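PDB 6YHH: beta-N-acetylglucosaminidase-like protein Glycoside hydrolase family 20 from Flavobacterium johnsoniae, which probably hydrolyses terminal N-acetylhexosamine residues from beta-linked sugars such as chitin fragments, acting as a family 20 beta-N-acetylglucosaminidase in bacterial chitin degradation. Local coordinates for residues V163-D168 with G502-K507; D415-V420 with C532-G537. One frame throughout, in Å; residues are numbered along the deposited sequence.

Past the N-terminal domain, the chain enters the TIM barrel of the catalytic domain and forms helix 160-172, which carries the first half of contact 1. It then runs through the remaining barrel strands, the last being 443-450, before 502-507, in the loop between helices 484-497 and 507-517, returns to that helix. Contact 2 starts inside this long loop, at 415-420 after barrel strand 406-408, but ends beyond it, at 532-537 on and after strand 532-534. The two closures therefore cross. Contact 1 ties an early barrel helix to the chain following helix 484-497, and contact 2 ties a late barrel loop to the C-terminal part. Their centres are 20 Å apart and their nearest atoms about 10 Å.

Contact 1: V163-D168 with G502-K507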
loop_
_atom_site.group_PDB
_atom_site.type_symbol
_atom_site.label_atom_id
_atom_site.label_comp_id
_atom_site.label_asym_id
_atom_site.label_seq_id
_atom_site.Cartn_x
_atom_site.Cartn_y
_atom_site.Cartn_z
ATOM N N VAL A 163 -2.180 6.626 -7.344
ATOM C CA VAL A 163 -2.028 7.100 -8.720
ATOM C C VAL A 163 -0.776 6.453 -9.328
ATOM O O VAL A 163 -0.823 5.918 -10.461
ATOM C CB VAL A 163 -1.916 8.640 -8.731
ATOM C CG1 VAL A 163 -1.562 9.135 -10.134
ATOM C CG2 VAL A 163 -3.202 9.275 -8.227
ATOM N N LYS A 164 0.341 6.463 -8.594
ATOM C CA LYS A 164 1.580 5.921 -9.097
ATOM C C LYS A 164 1.463 4.432 -9.434
ATOM O O LYS A 164 1.854 4.005 -10.533
ATOM C CB LYS A 164 2.754 6.159 -8.156
ATOM C CG LYS A 164 3.234 7.594 -8.096
ATOM C CD LYS A 164 4.382 7.742 -7.146
ATOM C CE LYS A 164 5.003 9.101 -7.213
ATOM N NZ LYS A 164 6.291 9.226 -6.417
ATOM N N ARG A 165 0.923 3.621 -8.527
ATOM C CA ARG A 165 0.917 2.193 -8.838
ATOM C C ARG A 165 -0.028 1.922 -9.985
ATOM O O ARG A 165 0.142 0.916 -10.763
ATOM C CB ARG A 165 0.600 1.311 -7.652
ATOM C CG ARG A 165 -0.765 1.478 -7.007
ATOM C CD ARG A 165 -0.931 0.602 -5.789
ATOM N NE ARG A 165 -2.249 0.682 -5.199
ATOM C CZ ARG A 165 -2.577 1.374 -4.095
ATOM N NH1 ARG A 165 -3.808 1.412 -3.669
ATOM N NH2 ARG A 165 -1.636 2.057 -3.429
ATOM N N ASN A 166 -1.114 2.667 -10.074
ATOM C CA ASN A 166 -2.022 2.455 -11.205
ATOM C C ASN A 166 -1.375 2.850 -12.556
ATOM O O ASN A 166 -1.675 2.235 -13.547
ATOM C CB ASN A 166 -3.360 3.117 -10.919
ATOM C CG ASN A 166 -4.225 2.212 -10.065
ATOM O OD1 ASN A 166 -4.175 2.220 -8.774
ATOM N ND2 ASN A 166 -4.961 1.389 -10.731
ATOM N N LEU A 167 -0.526 3.864 -12.567
ATOM C CA LEU A 167 0.228 4.187 -13.755
ATOM C C LEU A 167 1.120 2.999 -14.099
ATOM O O LEU A 167 1.234 2.626 -15.291
ATOM C CB LEU A 167 1.074 5.460 -13.531
ATOM C CG LEU A 167 0.225 6.713 -13.561
ATOM C CD1 LEU A 167 0.988 7.954 -13.003
ATOM C CD2 LEU A 167 -0.362 6.997 -14.934
ATOM N N ASP A 168 1.755 2.340 -13.107
ATOM C CA ASP A 168 2.533 1.125 -13.432
ATOM C C ASP A 168 1.641 0.045 -14.032
ATOM O O ASP A 168 2.075 -0.652 -14.970
ATOM C CB ASP A 168 3.248 0.599 -12.193
ATOM C CG ASP A 168 4.416 1.508 -11.770
ATOM O OD1 ASP A 168 5.327 1.678 -12.622
ATOM O OD2 ASP A 168 4.426 1.975 -10.657
ATOM N N GLY A 502 2.497 -3.360 -6.648
ATOM C CA GLY A 502 1.816 -2.824 -5.467
ATOM C C GLY A 502 0.317 -2.857 -5.539
ATOM O O GLY A 502 -0.371 -2.434 -4.595
ATOM N N LEU A 503 -0.243 -3.345 -6.637
ATOM C CA LEU A 503 -1.711 -3.329 -6.750
ATOM C C LEU A 503 -2.348 -4.182 -5.671
ATOM O O LEU A 503 -1.860 -5.264 -5.308
ATOM C CB LEU A 503 -2.178 -3.813 -8.184
ATOM C CG LEU A 503 -2.166 -2.751 -9.306
ATOM C CD1 LEU A 503 -2.728 -1.400 -9.076
ATOM C CD2 LEU A 503 -0.708 -2.379 -9.548
ATOM N N THR A 504 -3.451 -3.724 -5.106
ATOM C CA THR A 504 -3.959 -4.260 -3.835
ATOM C C THR A 504 -5.185 -5.091 -4.048
ATOM O O THR A 504 -5.850 -5.467 -3.090
ATOM C CB THR A 504 -4.385 -3.156 -2.858
ATOM O OG1 THR A 504 -5.543 -2.433 -3.337
ATOM C CG2 THR A 504 -3.277 -2.120 -2.614
ATOM N N HIS A 505 -5.532 -5.379 -5.298
ATOM C CA HIS A 505 -6.826 -6.035 -5.563
ATOM C C HIS A 505 -7.039 -7.367 -4.815
ATOM O O HIS A 505 -8.117 -7.635 -4.303
ATOM C CB HIS A 505 -7.087 -6.206 -7.048
ATOM C CG HIS A 505 -5.972 -6.839 -7.799
ATOM N ND1 HIS A 505 -4.708 -6.295 -7.834
ATOM C CD2 HIS A 505 -5.932 -7.941 -8.592
ATOM C CE1 HIS A 505 -3.921 -7.080 -8.541
ATOM N NE2 HIS A 505 -4.659 -8.045 -9.078
ATOM N N ILE A 506 -6.011 -8.168 -4.713
ATOM C CA ILE A 506 -6.088 -9.465 -4.030
ATOM C C ILE A 506 -5.817 -9.247 -2.537
ATOM O O ILE A 506 -6.563 -9.742 -1.659
ATOM C CB ILE A 506 -5.087 -10.492 -4.647
ATOM C CG1 ILE A 506 -5.390 -10.686 -6.149
ATOM C CG2 ILE A 506 -5.234 -11.830 -3.957
ATOM C CD1 ILE A 506 -4.261 -11.299 -6.930
ATOM N N LYS A 507 -4.740 -8.542 -2.193
ATOM C CA LYS A 507 -4.273 -8.531 -0.790
ATOM C C LYS A 507 -5.153 -7.713 0.158
ATOM O O LYS A 507 -5.307 -8.086 1.334
ATOM C CB LYS A 507 -2.785 -8.079 -0.716
ATOM C CG LYS A 507 -2.507 -6.622 -0.999
ATOM C CD LYS A 507 -1.030 -6.366 -1.165
ATOM C CE LYS A 507 -0.724 -4.920 -1.302
ATOM N NZ LYS A 507 0.727 -4.664 -1.666
HETATM O O HOH W 1 -6.434 0.092 -3.904
#
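T504 lays its CG2 methyl over one face of the R165 guanidinium, 3.5 Å above the plane and displaced toward the rim, while a water sits in the plane at the edge. This water accepts from R165 NH1 at 2.9 Å and also hydrogen-bonds T504 OG1, so T504 meets the arginine with both branches, the methyl directly and the hydroxyl through solvent. No direct polar bond joins the two segments; this water is one bridge between them, and D461 OD2 is another. R165 turns its CG between its own N and carbonyl carbon (chi1 62°) and then extends, which carries CD to within 3.3 Å of G502 O. At G502, phi 92° and psi 0° would press a side chain against the preceding carbonyl oxygen, explaining the glycine. Beyond it L503 sets its two methyls against the helix: CD2 touches R165 O at 3.6 Å, and CD1 comes within 4.0 Å of N166 CG. D461, on helix 460-464, takes the R165 NE salt bridge and the T504 N hydrogen bond on its OD2; D161 pairs with R165 NH2. Helix 160-172 is the connection of a beta-alpha-beta crossover between parallel barrel strands 146-152 and 177-184. Its V163 and L167 pack on F178 of strand 177-184 and I216 of helix 210-222, while R165 and N166 meet the loop that leads into helix 507-517.

Contact 2: D415-V420 with C532-G537; sequences DLMYPV and CEPLKG
G537 N donates to L416 O at 2.9 Å with an N-H...O angle of 167°, in the carbonyl plane and on a lone pair, where the touching parts of the segments run 112° apart. This bond fastens a loop following strand 406-408 of the TIM barrel to the chain just beyond strand 532-534, which pairs antiparallel with 660-662. The same oxygen also receives a CA-H...O contact from K536, CA to O 3.4 Å. L416 itself leans on the glycine, CD2 meeting G537 O, and lies about 10 Å, side chain to side chain, from the predicted proton donor E317. K536 runs its aliphatic chain over the carbonyl of M417, CG lying 3.4 Å from M417 O, and CE touches P419 CD. The bend at chi4 (62°) then delivers NZ to E533 OE1 at 2.8 Å, on the anti lone pair, with E661 as a second carboxylate partner. Were K536 an alanine, E533 and E661 would probably be left without the ammonium they share, and a gap would be likely to open beside P419 CD. The Y418 ring has L416 CB over one face, 3.7 Å above the plane, while its OH bonds N387. M417 bends at chi2 and chi3 to set CE against P534 CG, 4.0 Å away. Between the segments, one water accepts from K536 NZ and donates to both M417 O and P534 O, each at 2.8 Å.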
loop_
_atom_site.group_PDB
_atom_site.type_symbol
_atom_site.label_atom_id
_atom_site.label_comp_id
_atom_site.label_asym_id
_atom_site.label_seq_id
_atom_site.Cartn_x
_atom_site.Cartn_y
_atom_site.Cartn_z
ATOM N N ASP A 415 -16.893 1.009 -12.448
ATOM C CA ASP A 415 -17.404 1.266 -11.138
ATOM C C ASP A 415 -18.719 0.624 -10.836
ATOM O O ASP A 415 -19.055 0.447 -9.654
ATOM C CB ASP A 415 -17.505 2.796 -10.917
ATOM C CG ASP A 415 -18.473 3.435 -11.856
ATOM O OD1 ASP A 415 -18.302 3.234 -13.072
ATOM O OD2 ASP A 415 -19.416 4.161 -11.397
ATOM N N LEU A 416 -19.509 0.247 -11.884
ATOM C CA LEU A 416 -20.861 -0.255 -11.675
ATOM C C LEU A 416 -20.889 -1.746 -11.366
ATOM O O LEU A 416 -21.937 -2.345 -11.240
ATOM C CB LEU A 416 -21.678 0.105 -12.945
ATOM C CG LEU A 416 -21.775 1.647 -13.142
ATOM C CD1 LEU A 416 -22.610 1.924 -14.426
ATOM C CD2 LEU A 416 -22.241 2.447 -11.946
ATOM N N MET A 417 -19.704 -2.349 -11.373
ATOM C CA MET A 417 -19.525 -3.744 -10.928
ATOM C C MET A 417 -20.121 -4.792 -11.853
ATOM O O MET A 417 -20.474 -5.918 -11.421
ATOM C CB MET A 417 -19.965 -3.966 -9.456
ATOM C CG MET A 417 -19.379 -2.918 -8.493
ATOM S SD MET A 417 -17.621 -2.610 -8.699
ATOM C CE MET A 417 -16.940 -4.130 -8.105
ATOM N N TYR A 418 -20.224 -4.442 -13.109
ATOM C CA TYR A 418 -20.701 -5.439 -14.142
ATOM C C TYR A 418 -19.672 -6.526 -14.399
ATOM O O TYR A 418 -18.471 -6.395 -14.168
ATOM C CB TYR A 418 -21.023 -4.678 -15.428
ATOM C CG TYR A 418 -22.056 -3.577 -15.377
ATOM C CD1 TYR A 418 -23.228 -3.721 -14.710
ATOM C CD2 TYR A 418 -21.875 -2.400 -16.092
ATOM C CE1 TYR A 418 -24.199 -2.768 -14.708
ATOM C CE2 TYR A 418 -22.842 -1.420 -16.109
ATOM C CZ TYR A 418 -23.994 -1.590 -15.418
ATOM O OH TYR A 418 -24.998 -0.618 -15.441
ATOM N N PRO A 419 -20.155 -7.667 -14.937
ATOM C CA PRO A 419 -19.231 -8.750 -15.274
ATOM C C PRO A 419 -18.203 -8.345 -16.321
ATOM O O PRO A 419 -18.522 -7.512 -17.213
ATOM C CB PRO A 419 -20.162 -9.831 -15.845
ATOM C CG PRO A 419 -21.526 -9.431 -15.415
ATOM C CD PRO A 419 -21.542 -7.917 -15.314
ATOM N N VAL A 420 -17.018 -8.949 -16.233
ATOM C CA VAL A 420 -15.921 -8.639 -17.136
ATOM C C VAL A 420 -16.338 -8.767 -18.614
ATOM O O VAL A 420 -15.919 -7.981 -19.439
ATOM C CB VAL A 420 -14.636 -9.365 -16.807
ATOM C CG1 VAL A 420 -14.789 -10.905 -17.097
ATOM C CG2 VAL A 420 -13.452 -8.823 -17.547
ATOM N N CYS A 532 -20.355 -14.593 -4.143
ATOM C CA CYS A 532 -21.118 -13.346 -3.939
ATOM C C CYS A 532 -20.475 -12.164 -4.743
ATOM O O CYS A 532 -19.275 -12.156 -4.968
ATOM C CB CYS A 532 -21.153 -12.942 -2.493
ATOM S SG CYS A 532 -22.076 -14.021 -1.393
ATOM N N GLU A 533 -21.341 -11.314 -5.237
ATOM C CA GLU A 533 -20.955 -10.158 -6.058
ATOM C C GLU A 533 -21.634 -8.922 -5.564
ATOM O O GLU A 533 -22.761 -8.935 -5.191
ATOM C CB GLU A 533 -21.207 -10.435 -7.527
ATOM C CG GLU A 533 -20.488 -11.713 -7.994
ATOM C CD GLU A 533 -20.735 -12.057 -9.461
ATOM O OE1 GLU A 533 -21.392 -11.325 -10.218
ATOM O OE2 GLU A 533 -20.327 -13.172 -9.877
ATOM N N PRO A 534 -20.923 -7.813 -5.555
ATOM C CA PRO A 534 -21.604 -6.614 -5.093
ATOM C C PRO A 534 -22.744 -6.175 -6.020
ATOM O O PRO A 534 -22.703 -6.357 -7.243
ATOM C CB PRO A 534 -20.509 -5.550 -5.063
ATOM C CG PRO A 534 -19.297 -6.171 -5.616
ATOM C CD PRO A 534 -19.545 -7.607 -5.991
ATOM N N LEU A 535 -23.795 -5.604 -5.451
ATOM C CA LEU A 535 -24.938 -5.220 -6.279
ATOM C C LEU A 535 -24.505 -4.291 -7.412
ATOM O O LEU A 535 -23.658 -3.413 -7.256
ATOM C CB LEU A 535 -26.029 -4.594 -5.417
ATOM C CG LEU A 535 -26.641 -5.343 -4.269
ATOM C CD1 LEU A 535 -27.840 -4.647 -3.665
ATOM C CD2 LEU A 535 -27.110 -6.672 -4.800
ATOM N N LYS A 536 -25.098 -4.509 -8.591
ATOM C CA LYS A 536 -24.629 -3.892 -9.825
ATOM C C LYS A 536 -25.412 -2.666 -10.241
ATOM O O LYS A 536 -26.598 -2.546 -9.921
ATOM C CB LYS A 536 -24.664 -4.924 -10.967
ATOM C CG LYS A 536 -23.757 -6.114 -10.715
ATOM C CD LYS A 536 -24.049 -7.307 -11.647
ATOM C CE LYS A 536 -22.972 -8.398 -11.602
ATOM N NZ LYS A 536 -22.892 -8.986 -10.230
ATOM N N GLY A 537 -24.796 -1.793 -11.020
ATOM C CA GLY A 537 -25.545 -0.675 -11.574
ATOM C C GLY A 537 -25.591 0.442 -10.520
ATOM O O GLY A 537 -24.540 0.824 -9.951
HETATM O O HOH W 2 -20.887 -7.322 -9.072
#